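Local coordinates for glycosyl hydrolases family 2, sugar binding domain protein (Bacteroides uniformis str. 3978 T3 ii, PDB 6D1P) that acts as a beta-glucuronidase of glycoside hydrolase family 2 in a human gut bacterium, probably hydrolysing O-glycosidic bonds, at residues Thr25-Arg30 with Glu99-Asn104; Thr107-Glu112 with Thr118-Tyr123; Leu732-Leu737 with Gly742-Asp747; Arg773-Gln776 with Arg781-Ile784. All coordinates share one frame; numbering follows the deposited sequence.

Interaction 1 of 4, residues Thr25-Arg30 with Glu99-Asn104; sequences TDRKQR and ENPYTN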
loop_
_atom_site.group_PDB
_atom_site.type_symbol
_atom_site.label_atom_id
_atom_site.label_comp_id
_atom_site.label_asym_id
_atom_site.label_seq_id
_atom_site.Cartn_x
_atom_site.Cartn_y
_atom_site.Cartn_z
ATOM N N THR A 25 20.809 9.461 31.666
ATOM C CA THR A 25 20.246 9.162 32.974
ATOM C C THR A 25 19.889 7.687 33.018
ATOM O O THR A 25 19.438 7.118 32.021
ATOM C CB THR A 25 19.003 9.998 33.310
ATOM O OG1 THR A 25 18.346 9.408 34.439
ATOM C CG2 THR A 25 18.033 10.034 32.136
ATOM N N ASP A 26 20.095 7.075 34.176
ATOM C CA ASP A 26 19.741 5.679 34.349
ATOM C C ASP A 26 18.243 5.480 34.510
ATOM O O ASP A 26 17.801 4.340 34.673
ATOM C CB ASP A 26 20.487 5.104 35.561
ATOM C CG ASP A 26 21.993 5.153 35.385
ATOM O OD1 ASP A 26 22.440 5.680 34.340
ATOM O OD2 ASP A 26 22.729 4.682 36.284
ATOM N N ARG A 27 17.460 6.548 34.442
ATOM C CA ARG A 27 16.025 6.515 34.714
ATOM C C ARG A 27 15.251 6.920 33.442
ATOM O O ARG A 27 15.077 8.106 33.144
ATOM C CB ARG A 27 15.730 7.442 35.947
ATOM C CG ARG A 27 14.286 7.481 36.453
ATOM C CD ARG A 27 13.571 8.746 35.946
ATOM N NE ARG A 27 12.383 9.107 36.721
ATOM C CZ ARG A 27 11.245 8.409 36.745
ATOM N NH1 ARG A 27 11.117 7.277 36.052
ATOM N NH2 ARG A 27 10.227 8.837 37.479
ATOM N N LYS A 28 14.776 5.922 32.684
ATOM C CA LYS A 28 13.975 6.182 31.487
ATOM C C LYS A 28 12.959 5.066 31.271
ATOM O O LYS A 28 13.179 3.928 31.696
ATOM C CB LYS A 28 14.871 6.346 30.251
ATOM C CG LYS A 28 16.173 5.576 30.316
ATOM C CD LYS A 28 17.113 5.984 29.188
ATOM C CE LYS A 28 17.519 7.443 29.285
ATOM N NZ LYS A 28 18.531 7.809 28.234
ATOM N N GLN A 29 11.846 5.397 30.593
ATOM C CA GLN A 29 10.747 4.458 30.363
ATOM C C GLN A 29 10.563 4.209 28.863
ATOM O O GLN A 29 10.409 5.156 28.081
ATOM C CB GLN A 29 9.436 4.959 30.991
ATOM C CG GLN A 29 8.259 3.998 30.734
ATOM C CD GLN A 29 6.914 4.566 31.199
ATOM O OE1 GLN A 29 6.883 5.427 32.088
ATOM N NE2 GLN A 29 5.808 4.103 30.598
ATOM N N ARG A 30 10.580 2.934 28.469
ATOM C CA ARG A 30 10.252 2.526 27.113
ATOM C C ARG A 30 8.740 2.582 26.921
ATOM O O ARG A 30 7.982 1.960 27.678
ATOM C CB ARG A 30 10.755 1.112 26.842
ATOM C CG ARG A 30 12.230 0.990 26.740
ATOM C CD ARG A 30 12.606 -0.435 26.495
ATOM N NE ARG A 30 14.045 -0.555 26.309
ATOM C CZ ARG A 30 14.694 -1.712 26.265
ATOM N NH1 ARG A 30 14.032 -2.862 26.402
ATOM N NH2 ARG A 30 16.011 -1.716 26.092
ATOM N N GLU A 99 4.369 12.544 34.266
ATOM C CA GLU A 99 4.528 12.830 35.693
ATOM C C GLU A 99 5.998 13.148 35.958
ATOM O O GLU A 99 6.736 12.308 36.480
ATOM C CB GLU A 99 4.044 11.589 36.597
ATOM C CG GLU A 99 2.655 10.990 36.272
ATOM C CD GLU A 99 2.284 9.795 37.174
ATOM O OE1 GLU A 99 1.310 9.912 37.955
ATOM O OE2 GLU A 99 2.968 8.745 37.109
ATOM N N ASN A 100 6.426 14.362 35.613
ATOM C CA ASN A 100 7.837 14.721 35.786
ATOM C C ASN A 100 8.138 15.004 37.252
ATOM O O ASN A 100 7.554 15.934 37.824
ATOM C CB ASN A 100 8.203 15.940 34.950
ATOM C CG ASN A 100 9.717 16.129 34.839
ATOM O OD1 ASN A 100 10.494 15.458 35.523
ATOM N ND2 ASN A 100 10.138 17.045 33.978
ATOM N N PRO A 101 9.063 14.253 37.894
ATOM C CA PRO A 101 9.351 14.430 39.319
ATOM C C PRO A 101 10.445 15.454 39.625
ATOM O O PRO A 101 11.347 15.212 40.432
ATOM C CB PRO A 101 9.803 13.023 39.739
ATOM C CG PRO A 101 10.564 12.555 38.533
ATOM C CD PRO A 101 9.766 13.077 37.346
ATOM N N TYR A 102 10.382 16.614 38.980
ATOM C CA TYR A 102 11.447 17.587 39.175
ATOM C C TYR A 102 10.875 18.984 39.068
ATOM O O TYR A 102 10.055 19.264 38.187
ATOM C CB TYR A 102 12.586 17.434 38.157
ATOM C CG TYR A 102 13.255 16.078 38.152
ATOM C CD1 TYR A 102 13.073 15.196 37.096
ATOM C CD2 TYR A 102 14.066 15.677 39.199
ATOM C CE1 TYR A 102 13.682 13.952 37.084
ATOM C CE2 TYR A 102 14.678 14.438 39.194
ATOM C CZ TYR A 102 14.476 13.577 38.133
ATOM O OH TYR A 102 15.080 12.337 38.121
ATOM N N THR A 103 11.319 19.855 39.968
ATOM C CA THR A 103 10.965 21.260 39.887
ATOM C C THR A 103 11.562 21.850 38.623
ATOM O O THR A 103 12.786 21.855 38.450
ATOM C CB THR A 103 11.478 21.996 41.117
ATOM O OG1 THR A 103 11.098 21.264 42.289
ATOM C CG2 THR A 103 10.901 23.402 41.175
ATOM N N ASN A 104 10.693 22.328 37.730
ATOM C CA ASN A 104 11.117 22.809 36.414
ATOM C C ASN A 104 11.993 21.773 35.711
ATOM O O ASN A 104 12.957 22.105 35.016
ATOM C CB ASN A 104 11.837 24.153 36.523
ATOM C CG ASN A 104 11.035 25.177 37.290
ATOM O OD1 ASN A 104 11.550 25.815 38.212
ATOM N ND2 ASN A 104 9.759 25.330 36.931
#
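R27 and P101 reach toward each other over the protein surface and meet lightly, with R27 NH2 3.9 Å from P101 CG. The ring carbon arrives at the edge of the guanidinium, close to its plane, so this is not a face-on stack. Beside it stands the phenol of Y102, its OH 4.4 Å from R27 NE and also near the guanidinium plane; that gap is too long for a hydrogen bond, and none links the two segments.

P101 and Y102 act as one surface, because P101 CG lies over one face of the tyrosine ring, displaced toward the rim. The arginine reaches them with CG anti to its own backbone N (chi1 -176°) and a bend at chi2 that swings the guanidinium round to the loop.

All this sits at the border of the beta-sandwich characteristic of the sugar-binding domain in family 2 glycosidases: 28-30 is an outermost strand of a four-stranded antiparallel sheet, and 99-104 belongs to the loop joining strands 89-96 and 106-111.

Further back, each backbone is shaped by a tight turn. T25 OG1 accepts from R27 N at 3.0 Å, an ST turn, while P101 is the centre of an inverse gamma turn, closed by a weak bond from Y102 N to N100 O. D26 OD2 bonds to T300 OG1 and the side chain of Y102 touches D295, both on strand 295-303.

Interaction 2 of 4, residues Thr107-Glu112 with Thr118-Tyr123; sequences TCLEFE and TEVYVY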
loop_
_atom_site.group_PDB
_atom_site.type_symbol
_atom_site.label_atom_id
_atom_site.label_comp_id
_atom_site.label_asym_id
_atom_site.label_seq_id
_atom_site.Cartn_x
_atom_site.Cartn_y
_atom_site.Cartn_z
ATOM N N THR A 107 11.058 17.256 30.065
ATOM C CA THR A 107 10.511 15.991 29.593
ATOM C C THR A 107 10.820 15.846 28.113
ATOM O O THR A 107 10.477 16.724 27.314
ATOM C CB THR A 107 8.991 15.892 29.815
ATOM O OG1 THR A 107 8.676 16.104 31.193
ATOM C CG2 THR A 107 8.497 14.507 29.421
ATOM N N CYS A 108 11.445 14.729 27.753
ATOM C CA CYS A 108 11.832 14.453 26.380
ATOM C C CYS A 108 11.342 13.086 25.939
ATOM O O CYS A 108 11.385 12.113 26.704
ATOM C CB CYS A 108 13.347 14.508 26.207
ATOM S SG CYS A 108 13.987 16.166 26.315
ATOM N N LEU A 109 10.888 13.019 24.696
ATOM C CA LEU A 109 10.795 11.749 23.999
ATOM C C LEU A 109 12.149 11.481 23.364
ATOM O O LEU A 109 12.691 12.335 22.654
ATOM C CB LEU A 109 9.697 11.781 22.948
ATOM C CG LEU A 109 8.305 11.963 23.543
ATOM C CD1 LEU A 109 7.279 12.094 22.436
ATOM C CD2 LEU A 109 7.973 10.782 24.436
ATOM N N GLU A 110 12.710 10.325 23.664
ATOM C CA GLU A 110 13.997 9.911 23.142
ATOM C C GLU A 110 13.769 8.846 22.084
ATOM O O GLU A 110 12.993 7.907 22.305
ATOM C CB GLU A 110 14.880 9.354 24.259
ATOM C CG GLU A 110 16.055 10.208 24.620
ATOM C CD GLU A 110 17.068 9.439 25.440
ATOM O OE1 GLU A 110 16.860 8.219 25.638
ATOM O OE2 GLU A 110 18.071 10.040 25.866
ATOM N N PHE A 111 14.457 8.981 20.952
ATOM C CA PHE A 111 14.329 8.056 19.830
ATOM C C PHE A 111 15.667 7.367 19.626
ATOM O O PHE A 111 16.643 8.012 19.227
ATOM C CB PHE A 111 13.898 8.785 18.558
ATOM C CG PHE A 111 12.567 9.452 18.674
ATOM C CD1 PHE A 111 12.471 10.731 19.168
ATOM C CD2 PHE A 111 11.414 8.798 18.287
ATOM C CE1 PHE A 111 11.247 11.347 19.281
ATOM C CE2 PHE A 111 10.182 9.408 18.397
ATOM C CZ PHE A 111 10.094 10.679 18.896
ATOM N N GLU A 112 15.720 6.064 19.901
ATOM C CA GLU A 112 16.940 5.323 19.630
ATOM C C GLU A 112 17.101 5.043 18.146
ATOM O O GLU A 112 18.201 4.679 17.712
ATOM C CB GLU A 112 16.966 4.019 20.434
ATOM C CG GLU A 112 16.853 4.265 21.928
ATOM C CD GLU A 112 17.013 3.006 22.772
ATOM O OE1 GLU A 112 17.210 1.913 22.208
ATOM O OE2 GLU A 112 16.935 3.118 24.013
ATOM N N THR A 118 11.203 11.877 10.394
ATOM C CA THR A 118 10.283 11.745 11.519
ATOM C C THR A 118 9.855 13.124 12.005
ATOM O O THR A 118 10.658 14.058 12.030
ATOM C CB THR A 118 10.921 10.945 12.674
ATOM O OG1 THR A 118 11.353 9.657 12.206
ATOM C CG2 THR A 118 9.942 10.750 13.806
ATOM N N GLU A 119 8.574 13.252 12.366
ATOM C CA GLU A 119 8.019 14.483 12.920
ATOM C C GLU A 119 7.215 14.162 14.174
ATOM O O GLU A 119 6.431 13.209 14.191
ATOM C CB GLU A 119 7.131 15.209 11.908
ATOM C CG GLU A 119 7.815 15.623 10.625
ATOM C CD GLU A 119 6.851 16.257 9.612
ATOM O OE1 GLU A 119 5.645 16.387 9.919
ATOM O OE2 GLU A 119 7.299 16.636 8.505
ATOM N N VAL A 120 7.399 14.973 15.215
ATOM C CA VAL A 120 6.848 14.717 16.541
ATOM C C VAL A 120 5.850 15.813 16.903
ATOM O O VAL A 120 6.167 17.005 16.812
ATOM C CB VAL A 120 7.962 14.640 17.597
ATOM C CG1 VAL A 120 7.398 14.138 18.900
ATOM C CG2 VAL A 120 9.069 13.755 17.105
ATOM N N TYR A 121 4.661 15.411 17.358
ATOM C CA TYR A 121 3.603 16.350 17.698
ATOM C C TYR A 121 3.087 16.084 19.101
ATOM O O TYR A 121 2.830 14.934 19.460
ATOM C CB TYR A 121 2.439 16.250 16.716
ATOM C CG TYR A 121 2.769 16.611 15.292
ATOM C CD1 TYR A 121 3.423 15.710 14.450
ATOM C CD2 TYR A 121 2.387 17.842 14.769
ATOM C CE1 TYR A 121 3.704 16.047 13.129
ATOM C CE2 TYR A 121 2.668 18.185 13.458
ATOM C CZ TYR A 121 3.324 17.294 12.640
ATOM O OH TYR A 121 3.587 17.658 11.333
ATOM N N VAL A 122 2.955 17.145 19.890
ATOM C CA VAL A 122 2.109 17.172 21.079
ATOM C C VAL A 122 0.798 17.836 20.673
ATOM O O VAL A 122 0.791 18.999 20.241
ATOM C CB VAL A 122 2.775 17.943 22.229
ATOM C CG1 VAL A 122 1.756 18.220 23.347
ATOM C CG2 VAL A 122 4.003 17.209 22.763
ATOM N N TYR A 123 -0.310 17.113 20.805
ATOM C CA TYR A 123 -1.583 17.580 20.265
ATOM C C TYR A 123 -1.378 18.132 18.850
ATOM O O TYR A 123 -0.900 17.403 17.978
ATOM C CB TYR A 123 -2.213 18.614 21.204
ATOM C CG TYR A 123 -3.656 18.930 20.886
ATOM C CD1 TYR A 123 -4.092 20.246 20.807
ATOM C CD2 TYR A 123 -4.578 17.913 20.641
ATOM C CE1 TYR A 123 -5.415 20.551 20.500
ATOM C CE2 TYR A 123 -5.900 18.205 20.341
ATOM C CZ TYR A 123 -6.315 19.535 20.270
ATOM O OH TYR A 123 -7.624 19.846 19.969
#
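V120 fits both its methyls against two side chains of the facing strand, and these apolar touches make up the contact. CG2 meets the far end of the F111 ring, 3.7 Å from F111 CZ and 3.9 Å from F111 CE1, approaching at a slant. CG1, set opposite the valine's own amide nitrogen (chi1 -170°), is turned to the other neighbour and comes to 4.1 Å from L109 CD1. The branched valine thus splits between leucine and phenylalanine, with F111 advancing on it from the opposite direction.

Further apolar and aromatic neighbours extend this layer. W137 stacks on the F111 ring and also touches V120 and T118, while I166 of strand 162-169 packs on F111.

On strand 117-122 a polar pair lies on the side turned from F111: Y121 OH donates to E119 OE1 at 2.8 Å, meeting the carboxylate oxygen almost head-on; R126 adds only a long, weak ion pair to the same oxygen. On the facing strand E110 bonds to K28 and I23.

The strands belong to different sheets of the sugar-binding domain's beta-sandwich, 106-111 to the four-stranded one and 117-122 to the six-stranded one, and the CA atoms of L109 and V120 stand 8.9 Å apart. With no hydrogen bond between the segments and all three touching residues buried, their direct contact rests on van der Waals fit and the exclusion of water.

Interaction 3 of 4, residues Leu732-Leu737 with Gly742-Asp747; sequences LVQAEL and GIRCLD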
loop_
_atom_site.group_PDB
_atom_site.type_symbol
_atom_site.label_atom_id
_atom_site.label_comp_id
_atom_site.label_asym_id
_atom_site.label_seq_id
_atom_site.Cartn_x
_atom_site.Cartn_y
_atom_site.Cartn_z
ATOM N N LEU A 732 4.129 -28.727 9.167
ATOM C CA LEU A 732 5.056 -28.516 8.070
ATOM C C LEU A 732 4.546 -29.282 6.864
ATOM O O LEU A 732 4.332 -30.491 6.944
ATOM C CB LEU A 732 6.468 -28.970 8.444
ATOM C CG LEU A 732 7.533 -28.744 7.362
ATOM C CD1 LEU A 732 7.598 -27.252 6.986
ATOM C CD2 LEU A 732 8.905 -29.283 7.784
ATOM N N VAL A 733 4.332 -28.583 5.758
ATOM C CA VAL A 733 3.878 -29.191 4.518
ATOM C C VAL A 733 5.041 -29.170 3.538
ATOM O O VAL A 733 5.772 -28.174 3.452
ATOM C CB VAL A 733 2.651 -28.440 3.954
ATOM C CG1 VAL A 733 2.402 -28.803 2.504
ATOM C CG2 VAL A 733 1.424 -28.739 4.787
ATOM N N GLN A 734 5.211 -30.266 2.798
ATOM C CA GLN A 734 6.343 -30.440 1.899
ATOM C C GLN A 734 5.855 -30.708 0.486
ATOM O O GLN A 734 4.974 -31.549 0.275
ATOM C CB GLN A 734 7.234 -31.595 2.369
ATOM C CG GLN A 734 8.363 -31.903 1.405
ATOM C CD GLN A 734 9.236 -33.065 1.868
ATOM O OE1 GLN A 734 10.158 -32.893 2.676
ATOM N NE2 GLN A 734 8.951 -34.253 1.347
ATOM N N ALA A 735 6.411 -29.983 -0.474
ATOM C CA ALA A 735 6.216 -30.281 -1.886
ATOM C C ALA A 735 7.450 -31.001 -2.416
ATOM O O ALA A 735 8.580 -30.614 -2.120
ATOM C CB ALA A 735 5.959 -29.009 -2.701
ATOM N N GLU A 736 7.227 -32.040 -3.207
ATOM C CA GLU A 736 8.288 -32.848 -3.782
ATOM C C GLU A 736 8.117 -32.864 -5.291
ATOM O O GLU A 736 7.031 -33.174 -5.785
ATOM C CB GLU A 736 8.242 -34.282 -3.223
ATOM C CG GLU A 736 9.504 -35.106 -3.484
ATOM C CD GLU A 736 9.358 -36.552 -3.033
ATOM O OE1 GLU A 736 8.363 -37.200 -3.420
ATOM O OE2 GLU A 736 10.227 -37.037 -2.271
ATOM N N LEU A 737 9.171 -32.515 -6.021
ATOM C CA LEU A 737 9.164 -32.666 -7.468
ATOM C C LEU A 737 9.659 -34.070 -7.798
ATOM O O LEU A 737 10.726 -34.479 -7.323
ATOM C CB LEU A 737 10.051 -31.604 -8.118
ATOM C CG LEU A 737 9.594 -30.168 -7.842
ATOM C CD1 LEU A 737 10.587 -29.138 -8.323
ATOM C CD2 LEU A 737 8.236 -29.925 -8.497
ATOM N N GLY A 742 8.337 -41.528 -10.762
ATOM C CA GLY A 742 8.236 -41.373 -9.327
ATOM C C GLY A 742 9.538 -41.120 -8.608
ATOM O O GLY A 742 9.576 -41.221 -7.375
ATOM N N ILE A 743 10.604 -40.793 -9.326
ATOM C CA ILE A 743 11.905 -40.558 -8.708
ATOM C C ILE A 743 12.034 -39.075 -8.374
ATOM O O ILE A 743 11.796 -38.209 -9.229
ATOM C CB ILE A 743 13.045 -41.022 -9.632
ATOM C CG1 ILE A 743 12.795 -42.456 -10.114
ATOM C CG2 ILE A 743 14.382 -40.917 -8.914
ATOM C CD1 ILE A 743 12.519 -43.439 -8.979
ATOM N N ARG A 744 12.403 -38.780 -7.125
ATOM C CA ARG A 744 12.662 -37.400 -6.734
ATOM C C ARG A 744 13.722 -36.778 -7.644
ATOM O O ARG A 744 14.750 -37.394 -7.946
ATOM C CB ARG A 744 13.111 -37.329 -5.263
ATOM C CG ARG A 744 13.267 -35.873 -4.744
ATOM C CD ARG A 744 13.647 -35.769 -3.251
ATOM N NE ARG A 744 12.553 -36.178 -2.376
ATOM C CZ ARG A 744 12.540 -36.053 -1.050
ATOM N NH1 ARG A 744 13.575 -35.521 -0.402
ATOM N NH2 ARG A 744 11.470 -36.454 -0.370
ATOM N N CYS A 745 13.460 -35.556 -8.099
ATOM C CA CYS A 745 14.416 -34.821 -8.923
ATOM C C CYS A 745 15.349 -34.067 -7.990
ATOM O O CYS A 745 15.034 -32.968 -7.536
ATOM C CB CYS A 745 13.695 -33.875 -9.869
ATOM S SG CYS A 745 12.366 -34.643 -10.764
ATOM N N LEU A 746 16.515 -34.641 -7.722
ATOM C CA LEU A 746 17.350 -34.176 -6.625
ATOM C C LEU A 746 18.175 -32.944 -6.975
ATOM O O LEU A 746 18.855 -32.397 -6.099
ATOM C CB LEU A 746 18.257 -35.315 -6.152
ATOM C CG LEU A 746 17.540 -36.413 -5.359
ATOM C CD1 LEU A 746 18.432 -37.641 -5.147
ATOM C CD2 LEU A 746 17.073 -35.865 -4.015
ATOM N N ASP A 747 18.133 -32.484 -8.223
ATOM C CA ASP A 747 18.785 -31.233 -8.586
ATOM C C ASP A 747 17.780 -30.227 -9.139
ATOM O O ASP A 747 18.172 -29.287 -9.845
ATOM C CB ASP A 747 19.917 -31.490 -9.585
ATOM C CG ASP A 747 19.409 -32.054 -10.894
ATOM O OD1 ASP A 747 20.179 -32.107 -11.873
ATOM O OD2 ASP A 747 18.219 -32.433 -10.944
#
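C745 N donates to L737 O at 3.0 Å, nearly straight at 173°, and this backbone bond is the firm link between a strand and the loop that follows it. R744 CA supports it with a CA-H...O contact to L737 O of 3.6 Å. A single carbonyl near the end of the strand thereby holds the loop as it turns away. The setting is a beta-sandwich of two antiparallel sheets, resembling an immunoglobulin-like fold: strand 730-738 is the middle one of a three-stranded sheet, and 742-747 leads from it toward strand 751-756 of the other sheet.

E736 and R744 are modelled as a salt bridge whose geometry is doubtful. Both R744 NE and R744 NH2 point at E736 OE2, at the edge of the guanidinium and near its plane, but the modelled separations are too short to be trusted and the exact place of the oxygen is unsure. The two side chains cross at about a right angle. R744 gets there by leaving its backbone in an extended run and then bending at chi3 (-70°).

Further out, Q734 lies next to the arginine, its NE2 3.8 Å from R744 NH2 without bonding; the amide's OE1 probably accepts from R781 NE on strand 781-787. I743 N is bound by D739 OD1, and R744 also packs on V632. The buried C745 sets its SG 3.8 Å from L737 O.

Interaction 4 of 4, residues Arg773-Gln776 with Arg781-Ile784; sequences RRIQ and RASI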
loop_
_atom_site.group_PDB
_atom_site.type_symbol
_atom_site.label_atom_id
_atom_site.label_comp_id
_atom_site.label_asym_id
_atom_site.label_seq_id
_atom_site.Cartn_x
_atom_site.Cartn_y
_atom_site.Cartn_z
ATOM N N ARG A 773 6.078 -18.033 0.705
ATOM C CA ARG A 773 4.994 -18.419 -0.194
ATOM C C ARG A 773 5.512 -18.897 -1.547
ATOM O O ARG A 773 4.884 -19.756 -2.188
ATOM C CB ARG A 773 4.060 -17.221 -0.397
ATOM C CG ARG A 773 2.804 -17.556 -1.176
ATOM C CD ARG A 773 1.979 -16.332 -1.531
ATOM N NE ARG A 773 2.379 -15.750 -2.812
ATOM C CZ ARG A 773 2.107 -16.297 -3.996
ATOM N NH1 ARG A 773 1.439 -17.453 -4.069
ATOM N NH2 ARG A 773 2.509 -15.692 -5.106
ATOM N N ARG A 774 6.619 -18.312 -2.019
ATOM C CA ARG A 774 7.281 -18.735 -3.248
ATOM C C ARG A 774 8.774 -18.900 -2.994
ATOM O O ARG A 774 9.424 -18.000 -2.456
ATOM C CB ARG A 774 7.051 -17.735 -4.380
ATOM C CG ARG A 774 7.754 -18.118 -5.654
ATOM C CD ARG A 774 7.662 -16.982 -6.631
ATOM N NE ARG A 774 6.266 -16.659 -6.841
ATOM C CZ ARG A 774 5.788 -15.434 -7.043
ATOM N NH1 ARG A 774 6.596 -14.377 -7.073
ATOM N NH2 ARG A 774 4.489 -15.275 -7.221
ATOM N N ILE A 775 9.319 -20.038 -3.406
ATOM C CA ILE A 775 10.701 -20.367 -3.097
ATOM C C ILE A 775 11.162 -21.430 -4.080
ATOM O O ILE A 775 10.422 -22.367 -4.401
ATOM C CB ILE A 775 10.828 -20.827 -1.618
ATOM C CG1 ILE A 775 12.261 -21.149 -1.232
ATOM C CG2 ILE A 775 9.999 -22.045 -1.372
ATOM C CD1 ILE A 775 12.416 -21.426 0.264
ATOM N N GLN A 776 12.397 -21.286 -4.552
ATOM C CA GLN A 776 12.999 -22.334 -5.368
ATOM C C GLN A 776 13.151 -23.621 -4.570
ATOM O O GLN A 776 13.464 -23.595 -3.377
ATOM C CB GLN A 776 14.364 -21.898 -5.873
ATOM C CG GLN A 776 14.300 -20.850 -6.956
ATOM C CD GLN A 776 15.695 -20.436 -7.381
ATOM O OE1 GLN A 776 16.672 -21.142 -7.106
ATOM N NE2 GLN A 776 15.801 -19.279 -8.021
ATOM N N ARG A 781 12.632 -30.077 -3.461
ATOM C CA ARG A 781 11.886 -30.029 -2.219
ATOM C C ARG A 781 11.632 -28.577 -1.821
ATOM O O ARG A 781 12.522 -27.731 -1.935
ATOM C CB ARG A 781 12.697 -30.777 -1.171
ATOM C CG ARG A 781 12.215 -30.777 0.237
ATOM C CD ARG A 781 13.018 -31.852 0.989
ATOM N NE ARG A 781 12.687 -31.894 2.410
ATOM C CZ ARG A 781 13.512 -31.515 3.379
ATOM N NH1 ARG A 781 14.729 -31.082 3.079
ATOM N NH2 ARG A 781 13.122 -31.582 4.649
ATOM N N ALA A 782 10.413 -28.286 -1.376
ATOM C CA ALA A 782 10.113 -26.993 -0.781
ATOM C C ALA A 782 9.014 -27.190 0.248
ATOM O O ALA A 782 8.115 -28.013 0.067
ATOM C CB ALA A 782 9.697 -25.948 -1.827
ATOM N N SER A 783 9.086 -26.415 1.325
ATOM C CA SER A 783 8.261 -26.659 2.497
ATOM C C SER A 783 7.760 -25.348 3.061
ATOM O O SER A 783 8.440 -24.334 2.989
ATOM C CB SER A 783 9.044 -27.404 3.593
ATOM O OG SER A 783 9.381 -28.684 3.126
ATOM N N ILE A 784 6.598 -25.398 3.697
ATOM C CA ILE A 784 6.038 -24.219 4.332
ATOM C C ILE A 784 5.296 -24.640 5.589
ATOM O O ILE A 784 4.666 -25.700 5.623
ATOM C CB ILE A 784 5.117 -23.454 3.355
ATOM C CG1 ILE A 784 4.643 -22.144 3.988
ATOM C CG2 ILE A 784 3.991 -24.353 2.886
ATOM C CD1 ILE A 784 4.192 -21.113 2.994
#
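R773, whose backbone lies against I784, pairs its guanidinium with D82, a carboxylate that R774 grips as well. R773 NH2 takes D82 OD1 and R774 NH2 takes D82 OD2, each as a salt bridge. The shared carboxylate would be expected to make the close approach of R773 NH2 and R774 NH2, 2.9 Å apart, tolerable. R774 NE makes a further salt bridge to E753.

Between the segments themselves the meeting is apolar. I775 CG2 comes to 3.9 Å from A782 CB, both residues directing their CB toward the other segment. I775 sends its longer branch CG1 out trans to the amide nitrogen (chi1 -178°), which leaves CG2 to face the alanine. Two residues along, I784 CD1 reaches 4.3 Å from R773 CA. The two runs are antiparallel, 162° apart, yet no hydrogen bond joins them: CA atoms of I775 and A782 stand 7.0 Å apart, and each strand bonds elsewhere.

Q776 directs its CB away from 781-784, its O bonded to H518 NE2 and its OE1 to R521 NH2, which ties this corner to the region of the TIM-barrel family.

Strand 774-776 is an outermost strand of a four-stranded sheet and pairs with 751-756, whereas 781-787 lies at the border of a three-stranded sheet and pairs with 730-738; I775 and A782 bridge the two layers of the sandwich.

Interactions 1 and 2 belong to the N-terminal sandwich and touch through a salt bridge from K28 NZ to E110 OE1; interactions 3 and 4 share the C-terminal sandwich, where A735 N probably bonds to A782 O on the neighbouring strand. The pairs lie far apart, the centres of 1 and 3 being about 60 Å from each other. Interaction 2 is buried and wholly apolar, joining two sheets; interaction 4, only partly buried, also joins two sheets through apolar groups, while its arginines pair with acids outside the two segments. Interaction 1 is a sparse surface touch without bonds. Of the four, 3 alone has hydrogen bonds across its segments, as fits a strand fastened to its own following loop.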